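Local coordinates for mitochondrial dynamics protein MID49 (Mus musculus, PDB 4WOY) that recruits the fission mediator dynamin-related protein 1 to the mitochondrial outer membrane, regulates its GTPase activity and is required for mitochondrial fission, at residues A[246-249]-A[250-254]; A[306-309]-A[310-314]; A[141-144]-A[145-148]; A[206-209]-A[210-213]; A[75-79]-A[80-84]. The protein carries 1 engineered substitution. All coordinates share one frame; numbering follows the deposited sequence.

All five contacts are local, and four of them lie at or near the start of a helix in the predicted cytoplasmic part of the protein. Contacts 1 and 2 belong to the Mab-21 HhH/H2TH-like region; their centres are about 14 Å apart and they touch directly, Arg247 meeting both Glu310 and Phe306. Contact 4, its centre also about 14 Å from that of contact 1, brings in the nucleotidyltransferase-like region: Tyr210 packs on Trp250 and Glu213 on Thr254. Contacts 4 and 5 both reach the large mixed sheet, with nearest atoms about 9 Å apart. Contact 3 lies apart from the others, its centre about 31 to 42 Å from theirs.

Contact 1: residues A[246-249]-A[250-254]; sequences VRLG and WSHLT
His252 folds back from the first turn of helix 250-261 and lays its imidazole along the backbone of Arg247, Leu248 and Gly249, with Leu248 CA over one ring face. CG sits beside the backbone N of its own residue and opposite the carbonyl carbon (chi1 -61°), which aims the ring at the incoming chain. His252 ND1 comes to 3.0 Å from Gly249 N, and CE1 to 3.2 Å from Arg247 O, both approaching obliquely. The far ring nitrogen, NE2, makes a weak hydrogen bond to Leu302 O.

Leu253 occupies a different side of the same turn. Its CD1 branch reaches over the carbonyl end of the loop, 3.6 Å from Gly249 O and 3.8 Å from Leu248 O, and Leu283 of helix 272-288 touches the side chains of both Leu248 and Leu253. Beneath that branch, Leu253 N donates to Gly249 O (3.1 Å, N-H...O angle 166°), nearly in line with the C=O bond. Trp250 points the other way, only its CB staying near Gly249, and its indole meets the ring of Tyr210. Trp250 O is gripped twice: Thr254 OG1 (2.7 Å) and Thr254 N (2.9 Å) donate from opposite faces of the carbonyl plane, tying the threonine side chain down to the helix backbone. The Arg247 guanidinium turns to the 306-314 region, in a salt bridge with Glu310 and a cation-pi contact with Phe306.

With Gly249 at the N-cap and its carbonyl accepting the i+4 bond, this is the N-cap and first turn of helix 250-261, in the Mab-21 HhH/H2TH-like region.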
# COMPACT_ATOMS: atom_id res chain seq x y z
N VAL A 246 7.21 -7.89 -12.47
CA VAL A 246 5.93 -7.59 -11.83
C VAL A 246 5.97 -7.69 -10.30
O VAL A 246 5.21 -7.01 -9.60
CB VAL A 246 4.81 -8.50 -12.41
CG1 VAL A 246 3.66 -8.71 -11.41
CG2 VAL A 246 4.29 -7.90 -13.70
N ARG A 247 6.87 -8.52 -9.78
CA ARG A 247 7.00 -8.66 -8.33
C ARG A 247 7.58 -7.38 -7.69
O ARG A 247 7.36 -7.08 -6.52
CB ARG A 247 7.88 -9.86 -7.98
CG ARG A 247 7.22 -11.22 -8.13
CD ARG A 247 6.19 -11.50 -7.06
NE ARG A 247 6.72 -11.39 -5.70
CZ ARG A 247 7.40 -12.34 -5.06
NH1 ARG A 247 7.67 -13.48 -5.67
NH2 ARG A 247 7.82 -12.15 -3.82
N LEU A 248 8.35 -6.63 -8.48
CA LEU A 248 8.88 -5.35 -8.04
C LEU A 248 7.73 -4.39 -8.04
O LEU A 248 7.32 -3.92 -9.11
CB LEU A 248 9.99 -4.86 -8.97
CG LEU A 248 11.23 -5.74 -8.91
CD1 LEU A 248 12.32 -5.19 -9.82
CD2 LEU A 248 11.69 -5.88 -7.45
N GLY A 249 7.17 -4.13 -6.86
CA GLY A 249 5.98 -3.31 -6.78
C GLY A 249 6.23 -1.96 -6.17
O GLY A 249 7.37 -1.56 -5.94
N TRP A 250 5.16 -1.27 -5.82
CA TRP A 250 5.24 0.08 -5.31
C TRP A 250 6.21 0.20 -4.12
O TRP A 250 7.05 1.09 -4.08
CB TRP A 250 3.86 0.53 -4.88
CG TRP A 250 3.86 1.88 -4.33
CD1 TRP A 250 4.17 2.25 -3.05
CD2 TRP A 250 3.46 3.08 -5.00
NE1 TRP A 250 4.03 3.60 -2.90
CE2 TRP A 250 3.60 4.14 -4.09
CE3 TRP A 250 3.01 3.35 -6.29
CZ2 TRP A 250 3.30 5.46 -4.42
CZ3 TRP A 250 2.73 4.66 -6.63
CH2 TRP A 250 2.87 5.70 -5.70
N SER A 251 6.08 -0.69 -3.15
CA SER A 251 6.89 -0.60 -1.93
C SER A 251 8.37 -0.83 -2.20
O SER A 251 9.22 -0.18 -1.59
CB SER A 251 6.39 -1.60 -0.89
OG SER A 251 6.59 -2.90 -1.37
N HIS A 252 8.68 -1.75 -3.10
CA HIS A 252 10.06 -2.04 -3.49
C HIS A 252 10.73 -0.83 -4.09
O HIS A 252 11.87 -0.46 -3.70
CB HIS A 252 10.11 -3.15 -4.51
CG HIS A 252 9.56 -4.44 -4.01
ND1 HIS A 252 8.21 -4.74 -4.06
CD2 HIS A 252 10.17 -5.52 -3.46
CE1 HIS A 252 8.01 -5.94 -3.55
NE2 HIS A 252 9.18 -6.43 -3.17
N LEU A 253 10.05 -0.24 -5.07
CA LEU A 253 10.63 0.83 -5.87
C LEU A 253 10.66 2.12 -5.06
O LEU A 253 11.48 3.01 -5.31
CB LEU A 253 9.86 0.98 -7.20
CG LEU A 253 9.84 -0.31 -8.04
CD1 LEU A 253 8.68 -0.32 -9.04
CD2 LEU A 253 11.18 -0.51 -8.76
N THR A 254 9.77 2.23 -4.08
CA THR A 254 9.81 3.34 -3.14
C THR A 254 11.16 3.41 -2.45
O THR A 254 11.75 4.48 -2.27
CB THR A 254 8.71 3.20 -2.09
OG1 THR A 254 7.43 3.36 -2.72
CG2 THR A 254 8.89 4.23 -0.94

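Contact 2: residues A[306-309]-A[310-314]; sequences FREE and EIDDI
From Arg307 at the N-cap the backbone enters helix 308-317 through successive i+4 bonds, Ile311 N to Arg307 O (3.3 Å), Asp312 N to Glu308 O and Asp313 N to Glu309 O. Glu310, at the third helical position, returns its carboxylate to the helix start: OE1 accepts from Arg307 N at 2.8 Å, with an N-H...O angle of 158° and the donor nearly on the C-O axis. This is the backbone-to-side-chain half of a capping box.

The Arg307 chain bends at chi3 (32°), bringing its guanidinium flat against the same carboxylate. The two planes are 11° apart and OE1 stands over the centre of the guanidinium. No N-H points at the oxygen, so the long salt bridge, Arg307 NH2 to Glu310 OE1 at 3.9 Å, is one of charges alone. Glu310 OE2 forms a salt bridge with Arg247.

Phe306, just before the cap, packs its CB on Ile311 CG1 (3.7 Å), the spacing of a hydrophobic staple. Ile314 CD1 comes to the edge of the Phe306 ring, 3.5 Å from Phe306 CE2.

Glu308 OE2 and Asp312 OD2 are 4.5 Å apart, a proximity of like charges that the positive end of the helix dipole may partly offset. With two arginines close by and a bond to the N-cap amide, the Glu310 carboxylate is probably kept ionised.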
# COMPACT_ATOMS: atom_id res chain seq x y z
N PHE A 306 12.09 -13.50 -1.90
CA PHE A 306 12.32 -13.90 -3.29
C PHE A 306 13.18 -15.16 -3.34
O PHE A 306 14.19 -15.27 -2.65
CB PHE A 306 13.01 -12.79 -4.08
CG PHE A 306 12.09 -11.69 -4.52
CD1 PHE A 306 11.36 -10.97 -3.59
CD2 PHE A 306 11.96 -11.38 -5.86
CE1 PHE A 306 10.51 -9.94 -4.00
CE2 PHE A 306 11.11 -10.36 -6.28
CZ PHE A 306 10.39 -9.64 -5.35
N ARG A 307 12.76 -16.11 -4.17
CA ARG A 307 13.57 -17.29 -4.41
C ARG A 307 14.74 -16.88 -5.32
O ARG A 307 14.70 -15.83 -5.96
CB ARG A 307 12.69 -18.42 -4.97
CG ARG A 307 13.30 -19.34 -6.02
CD ARG A 307 12.32 -20.46 -6.38
NE ARG A 307 10.92 -20.03 -6.30
CZ ARG A 307 10.27 -19.36 -7.24
NH1 ARG A 307 10.89 -19.03 -8.37
NH2 ARG A 307 9.00 -19.02 -7.06
N GLU A 308 15.78 -17.70 -5.36
CA GLU A 308 17.02 -17.31 -6.03
C GLU A 308 16.81 -17.07 -7.53
O GLU A 308 17.32 -16.08 -8.07
CB GLU A 308 18.11 -18.36 -5.79
CG GLU A 308 19.49 -17.93 -6.25
CD GLU A 308 20.60 -18.82 -5.69
OE1 GLU A 308 20.29 -19.88 -5.11
OE2 GLU A 308 21.78 -18.45 -5.85
N GLU A 309 16.04 -17.94 -8.18
CA GLU A 309 15.80 -17.84 -9.61
C GLU A 309 15.03 -16.57 -9.95
O GLU A 309 15.30 -15.95 -10.98
CB GLU A 309 15.01 -19.04 -10.12
CG GLU A 309 15.81 -20.31 -10.28
CD GLU A 309 14.99 -21.42 -10.92
OE1 GLU A 309 13.78 -21.20 -11.15
OE2 GLU A 309 15.56 -22.49 -11.21
N GLU A 310 14.09 -16.18 -9.09
CA GLU A 310 13.34 -14.94 -9.25
C GLU A 310 14.28 -13.74 -9.34
O GLU A 310 14.24 -12.98 -10.30
CB GLU A 310 12.40 -14.74 -8.06
CG GLU A 310 10.96 -15.11 -8.31
CD GLU A 310 10.17 -15.15 -7.03
OE1 GLU A 310 10.68 -15.68 -6.03
OE2 GLU A 310 9.05 -14.60 -7.01
N ILE A 311 15.16 -13.63 -8.35
CA ILE A 311 16.15 -12.57 -8.32
C ILE A 311 17.06 -12.60 -9.54
O ILE A 311 17.30 -11.58 -10.19
CB ILE A 311 17.00 -12.69 -7.05
CG1 ILE A 311 16.18 -12.23 -5.85
CG2 ILE A 311 18.27 -11.90 -7.19
CD1 ILE A 311 16.88 -12.44 -4.54
N ASP A 312 17.53 -13.79 -9.88
CA ASP A 312 18.43 -13.96 -11.01
C ASP A 312 17.72 -13.57 -12.29
O ASP A 312 18.31 -13.00 -13.21
CB ASP A 312 18.94 -15.40 -11.08
CG ASP A 312 19.93 -15.72 -9.98
OD1 ASP A 312 20.49 -14.78 -9.36
OD2 ASP A 312 20.17 -16.93 -9.74
N ASP A 313 16.43 -13.86 -12.35
CA ASP A 313 15.66 -13.62 -13.56
C ASP A 313 15.39 -12.12 -13.74
O ASP A 313 15.50 -11.59 -14.84
CB ASP A 313 14.34 -14.40 -13.50
CG ASP A 313 13.80 -14.73 -14.87
OD1 ASP A 313 13.15 -13.85 -15.48
OD2 ASP A 313 14.04 -15.86 -15.35
N ILE A 314 15.03 -11.46 -12.65
CA ILE A 314 14.81 -10.02 -12.64
C ILE A 314 16.10 -9.29 -13.02
O ILE A 314 16.08 -8.29 -13.74
CB ILE A 314 14.33 -9.54 -11.24
CG1 ILE A 314 13.01 -10.23 -10.87
CG2 ILE A 314 14.20 -8.04 -11.22
CD1 ILE A 314 12.50 -9.93 -9.48

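Contact 3: residues A[141-144]-A[145-148]; sequences VNWP and AIGS
Asn142 and Ala145 meet at the N-terminus of helix 143-150, where Asn142 is the N-cap residue. The first i+4 bonds are Ser148 N to Pro144 O (2.9 Å), Gly147 N to Trp143 O (3.0 Å) and Ile146 N to Asn142 O (3.2 Å), the last lying in the carbonyl plane. Ala145 N adds a weak capping bond to Asn142 OD1 at 3.4 Å. A roughly trans chi1 (-156°) swings the asparagine amide over the start of the helix and sets OD1 beside the Ala145 methyl too. Just ahead, Trp143 N donates to Val141 O, closing an inverse gamma turn centred on Asn142.

Packing continues on the buried side. Trp143 and Ile146 run side by side in the same direction, and Ile146 CD1 is 3.9 Å from Trp143 CE3. Trp143 NE1 is satisfied by Leu137 O. Ile154 of strand 153-156 touches both side chains, while Val141 rests on Leu35 and Tyr38, so these apolar side chains join the short helix to the sheet and to helix 18-42. Ile146 CD1 also reaches Val141 CG1 (3.8 Å), a methyl that sits 3.4 Å above the plane of the Trp143 ring, over its centre.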
# COMPACT_ATOMS: atom_id res chain seq x y z
N VAL A 141 -23.14 -7.13 3.00
CA VAL A 141 -23.25 -5.80 2.40
C VAL A 141 -24.01 -5.88 1.07
O VAL A 141 -23.75 -6.76 0.24
CB VAL A 141 -21.89 -5.14 2.13
CG1 VAL A 141 -22.06 -3.89 1.25
CG2 VAL A 141 -21.16 -4.80 3.44
N ASN A 142 -24.96 -4.97 0.88
CA ASN A 142 -25.82 -4.94 -0.30
C ASN A 142 -25.11 -4.35 -1.53
O ASN A 142 -25.39 -3.22 -1.93
CB ASN A 142 -27.10 -4.17 0.00
CG ASN A 142 -28.25 -4.57 -0.89
OD1 ASN A 142 -28.05 -5.09 -1.99
ND2 ASN A 142 -29.46 -4.33 -0.42
N TRP A 143 -24.18 -5.11 -2.09
CA TRP A 143 -23.42 -4.67 -3.26
C TRP A 143 -24.23 -4.49 -4.54
O TRP A 143 -23.93 -3.60 -5.33
CB TRP A 143 -22.28 -5.65 -3.54
CG TRP A 143 -21.24 -5.62 -2.44
CD1 TRP A 143 -20.84 -6.66 -1.65
CD2 TRP A 143 -20.51 -4.47 -1.99
NE1 TRP A 143 -19.89 -6.24 -0.74
CE2 TRP A 143 -19.66 -4.90 -0.93
CE3 TRP A 143 -20.47 -3.13 -2.37
CZ2 TRP A 143 -18.81 -4.03 -0.26
CZ3 TRP A 143 -19.61 -2.27 -1.71
CH2 TRP A 143 -18.80 -2.72 -0.66
N PRO A 144 -25.27 -5.32 -4.76
CA PRO A 144 -26.04 -5.03 -5.97
C PRO A 144 -26.70 -3.66 -5.94
O PRO A 144 -26.67 -2.94 -6.94
CB PRO A 144 -27.09 -6.15 -5.99
CG PRO A 144 -27.10 -6.71 -4.60
CD PRO A 144 -25.71 -6.58 -4.12
N ALA A 145 -27.27 -3.28 -4.80
CA ALA A 145 -27.96 -2.01 -4.68
C ALA A 145 -27.01 -0.82 -4.78
O ALA A 145 -27.33 0.16 -5.45
CB ALA A 145 -28.72 -1.95 -3.37
N ILE A 146 -25.88 -0.92 -4.09
CA ILE A 146 -24.88 0.15 -4.11
C ILE A 146 -24.40 0.37 -5.53
O ILE A 146 -24.27 1.50 -6.00
CB ILE A 146 -23.68 -0.17 -3.19
CG1 ILE A 146 -24.12 -0.14 -1.73
CG2 ILE A 146 -22.55 0.82 -3.40
CD1 ILE A 146 -23.20 -0.92 -0.79
N GLY A 147 -24.18 -0.73 -6.24
CA GLY A 147 -23.77 -0.67 -7.63
C GLY A 147 -24.82 -0.02 -8.50
O GLY A 147 -24.51 0.77 -9.39
N SER A 148 -26.08 -0.36 -8.24
CA SER A 148 -27.19 0.19 -8.99
C SER A 148 -27.29 1.70 -8.76
O SER A 148 -27.53 2.46 -9.69
CB SER A 148 -28.49 -0.50 -8.60
OG SER A 148 -29.58 0.02 -9.34

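Contact 4: residues A[206-209]-A[210-213]; sequences LQDL and YPVE
Leu209 and Glu213 face each other where strand 205-208 of the mixed sheet gives way to helix 210-224, a strand-to-helix junction capped by an Asx turn. Glu213 runs beside the Leu209 carbonyl from CB to OE1. Its CB is 3.5 Å from Leu209 O, and CG comes closest to that oxygen at 3.2 Å. CD and OE1 continue beside it, while OE2 passes on to Leu209 CB (3.7 Å) and takes a weak hydrogen bond from Gln255 NE2. Rotation about the first bond (chi1 -64°) keeps CG on the side of the backbone N, and from there the extended chain folds back toward the helix start. Leu209 O itself accepts from Glu213 N (3.0 Å), almost end-on to the C=O bond.

On the strand side, Asp208 turns its carboxylate toward the helix, and its plane is 10° from that of the Tyr210 ring beside it. OD2 meets Pro211 CD at 3.4 Å and forms a salt bridge with Arg70 of strand 69-74, while Tyr210 OH is hydrogen-bonded to Asp59. The buried Asp208 carboxylate is thus shared between sheet and helix. Tyr210 N donates to Asp208 OD1 at 3.2 Å, coming from above the carboxylate, 64° out of its plane.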
# COMPACT_ATOMS: atom_id res chain seq x y z
N LEU A 206 0.20 -5.96 10.13
CA LEU A 206 1.25 -5.67 9.18
C LEU A 206 1.63 -4.17 9.24
O LEU A 206 0.77 -3.28 9.26
CB LEU A 206 0.80 -6.07 7.78
CG LEU A 206 1.80 -5.98 6.65
CD1 LEU A 206 2.76 -7.16 6.78
CD2 LEU A 206 1.08 -6.03 5.34
N GLN A 207 2.92 -3.88 9.29
CA GLN A 207 3.34 -2.49 9.32
C GLN A 207 3.11 -1.87 7.96
O GLN A 207 3.48 -2.43 6.93
CB GLN A 207 4.81 -2.36 9.69
CG GLN A 207 5.28 -0.92 9.68
CD GLN A 207 6.76 -0.79 9.96
OE1 GLN A 207 7.59 -1.37 9.26
NE2 GLN A 207 7.10 -0.04 11.01
N ASP A 208 2.53 -0.68 7.97
CA ASP A 208 2.33 0.06 6.75
C ASP A 208 3.10 1.37 6.80
O ASP A 208 2.73 2.28 7.55
CB ASP A 208 0.85 0.33 6.54
CG ASP A 208 0.59 1.25 5.35
OD1 ASP A 208 1.30 1.07 4.34
OD2 ASP A 208 -0.28 2.14 5.45
N LEU A 209 4.17 1.46 6.02
CA LEU A 209 5.00 2.66 5.98
C LEU A 209 4.58 3.64 4.87
O LEU A 209 5.20 4.69 4.70
CB LEU A 209 6.48 2.31 5.81
CG LEU A 209 7.08 1.55 7.00
CD1 LEU A 209 8.56 1.19 6.81
CD2 LEU A 209 6.86 2.33 8.31
N TYR A 210 3.53 3.30 4.13
CA TYR A 210 3.14 4.09 2.98
C TYR A 210 2.92 5.61 3.32
O TYR A 210 3.47 6.46 2.62
CB TYR A 210 1.89 3.49 2.31
CG TYR A 210 1.32 4.37 1.22
CD1 TYR A 210 1.76 4.26 -0.10
CD2 TYR A 210 0.36 5.34 1.52
CE1 TYR A 210 1.26 5.08 -1.09
CE2 TYR A 210 -0.14 6.16 0.54
CZ TYR A 210 0.31 6.02 -0.77
OH TYR A 210 -0.20 6.85 -1.73
N PRO A 211 2.16 5.94 4.38
CA PRO A 211 1.96 7.37 4.69
C PRO A 211 3.25 8.13 5.01
O PRO A 211 3.38 9.30 4.67
CB PRO A 211 1.04 7.35 5.92
CG PRO A 211 0.34 6.03 5.84
CD PRO A 211 1.39 5.08 5.31
N VAL A 212 4.18 7.47 5.69
CA VAL A 212 5.46 8.09 6.03
C VAL A 212 6.31 8.32 4.78
O VAL A 212 6.91 9.38 4.63
CB VAL A 212 6.26 7.22 7.01
CG1 VAL A 212 7.60 7.86 7.31
CG2 VAL A 212 5.47 6.99 8.28
N GLU A 213 6.34 7.32 3.91
CA GLU A 213 7.11 7.34 2.67
C GLU A 213 6.62 8.42 1.72
O GLU A 213 7.41 9.16 1.14
CB GLU A 213 7.07 5.97 1.97
CG GLU A 213 7.74 4.87 2.77
CD GLU A 213 7.42 3.46 2.26
OE1 GLU A 213 6.38 3.27 1.60
OE2 GLU A 213 8.21 2.55 2.56

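Contact 5: residues A[75-79]-A[80-84]; sequences LELEP and GLWSL
Trp82 and Glu78 meet through the indole N-H: NE1 donates to Glu78 OE1 at 3.0 Å with an N-H...O angle of 165°. The oxygen lies in the ring plane and is met nearly along its C-O axis. Glu78 reaches it by bending at chi2 (83°), which brings the carboxylate round beside the indole, the two groups pointing the same way with planes 27° apart.

Leu77 approaches the same ring from one face. Its CD2 makes a CH-pi contact, 4.2 Å from the centroid of the five-membered ring and close to the ring normal, while its CB touches Trp82 CD1 (3.7 Å). The backbone carbonyl of Glu78 stands at the edge of the indole, its O 3.4 Å from Trp82 CD1.

A type II beta turn from Glu78 to Leu81 sets these groups together. Leu81 N donates to Glu78 O at 3.2 Å, and Gly80 takes the positive phi of the third turn position. Leu81 packs its CD2 on Glu78 CB (3.6 Å), covering the root of the glutamate. Farther out, Glu78 OE2 bonds Ser113 OG, Leu124 touches both Leu77 and Trp82, and strand 97-102 supports Trp82 through Val100 and Arg102.

With one carboxylate oxygen on the indole N-H and the other on a serine hydroxyl, the glutamate bridges the turn, strand 82-86 and the neighbouring loop, and these two neutral partners probably help to stabilise its charge.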
# COMPACT_ATOMS: atom_id res chain seq x y z
N LEU A 75 -9.51 1.72 13.58
CA LEU A 75 -10.02 1.28 14.87
C LEU A 75 -9.78 2.40 15.87
O LEU A 75 -8.72 3.03 15.83
CB LEU A 75 -9.31 0.01 15.33
CG LEU A 75 -9.73 -1.32 14.70
CD1 LEU A 75 -9.12 -1.50 13.31
CD2 LEU A 75 -9.36 -2.45 15.66
N GLU A 76 -10.76 2.69 16.72
CA GLU A 76 -10.51 3.65 17.79
C GLU A 76 -10.22 2.87 19.06
O GLU A 76 -11.14 2.38 19.71
CB GLU A 76 -11.67 4.61 17.98
CG GLU A 76 -11.86 5.52 16.76
CD GLU A 76 -13.10 6.37 16.81
OE1 GLU A 76 -13.97 6.17 17.69
OE2 GLU A 76 -13.18 7.27 15.94
N LEU A 77 -8.94 2.75 19.41
CA LEU A 77 -8.56 2.01 20.61
C LEU A 77 -8.59 2.91 21.87
O LEU A 77 -8.23 4.08 21.81
CB LEU A 77 -7.17 1.40 20.42
CG LEU A 77 -7.00 0.37 19.29
CD1 LEU A 77 -5.57 -0.18 19.22
CD2 LEU A 77 -8.00 -0.76 19.46
N GLU A 78 -9.06 2.37 22.99
CA GLU A 78 -8.99 3.11 24.26
C GLU A 78 -7.54 3.46 24.61
O GLU A 78 -6.67 2.60 24.59
CB GLU A 78 -9.62 2.32 25.42
CG GLU A 78 -11.09 1.97 25.24
CD GLU A 78 -11.32 0.71 24.39
OE1 GLU A 78 -10.37 0.21 23.76
OE2 GLU A 78 -12.47 0.22 24.36
N PRO A 79 -7.27 4.74 24.87
CA PRO A 79 -5.88 5.14 25.17
C PRO A 79 -5.30 4.46 26.41
O PRO A 79 -5.91 4.49 27.48
CB PRO A 79 -6.00 6.66 25.38
CG PRO A 79 -7.47 6.91 25.64
CD PRO A 79 -8.21 5.88 24.86
N GLY A 80 -4.14 3.83 26.25
CA GLY A 80 -3.46 3.18 27.36
C GLY A 80 -3.97 1.79 27.73
O GLY A 80 -3.45 1.16 28.65
N LEU A 81 -4.98 1.33 27.02
CA LEU A 81 -5.52 -0.02 27.24
C LEU A 81 -4.81 -0.99 26.33
O LEU A 81 -4.97 -2.21 26.45
CB LEU A 81 -7.02 -0.05 26.97
CG LEU A 81 -7.95 -0.85 27.87
CD1 LEU A 81 -7.86 -0.39 29.32
CD2 LEU A 81 -9.39 -0.70 27.35
N TRP A 82 -4.03 -0.44 25.40
CA TRP A 82 -3.40 -1.22 24.35
C TRP A 82 -1.99 -0.74 24.13
O TRP A 82 -1.71 0.46 24.23
CB TRP A 82 -4.19 -1.13 23.04
CG TRP A 82 -5.63 -1.48 23.19
CD1 TRP A 82 -6.68 -0.63 23.47
CD2 TRP A 82 -6.21 -2.80 23.06
NE1 TRP A 82 -7.86 -1.34 23.52
CE2 TRP A 82 -7.60 -2.67 23.28
CE3 TRP A 82 -5.67 -4.07 22.78
CZ2 TRP A 82 -8.47 -3.77 23.22
CZ3 TRP A 82 -6.55 -5.17 22.71
CH2 TRP A 82 -7.93 -5.00 22.94
N SER A 83 -1.10 -1.68 23.85
CA SER A 83 0.32 -1.40 23.74
C SER A 83 0.87 -2.07 22.49
O SER A 83 0.35 -3.07 22.06
CB SER A 83 1.04 -1.89 24.99
OG SER A 83 2.43 -1.98 24.77
N LEU A 84 1.90 -1.51 21.90
CA LEU A 84 2.47 -2.07 20.69
C LEU A 84 3.65 -2.91 21.03
O LEU A 84 4.45 -2.56 21.89
CB LEU A 84 2.90 -0.97 19.72
CG LEU A 84 1.74 -0.06 19.36
CD1 LEU A 84 2.21 0.94 18.35
CD2 LEU A 84 0.55 -0.88 18.84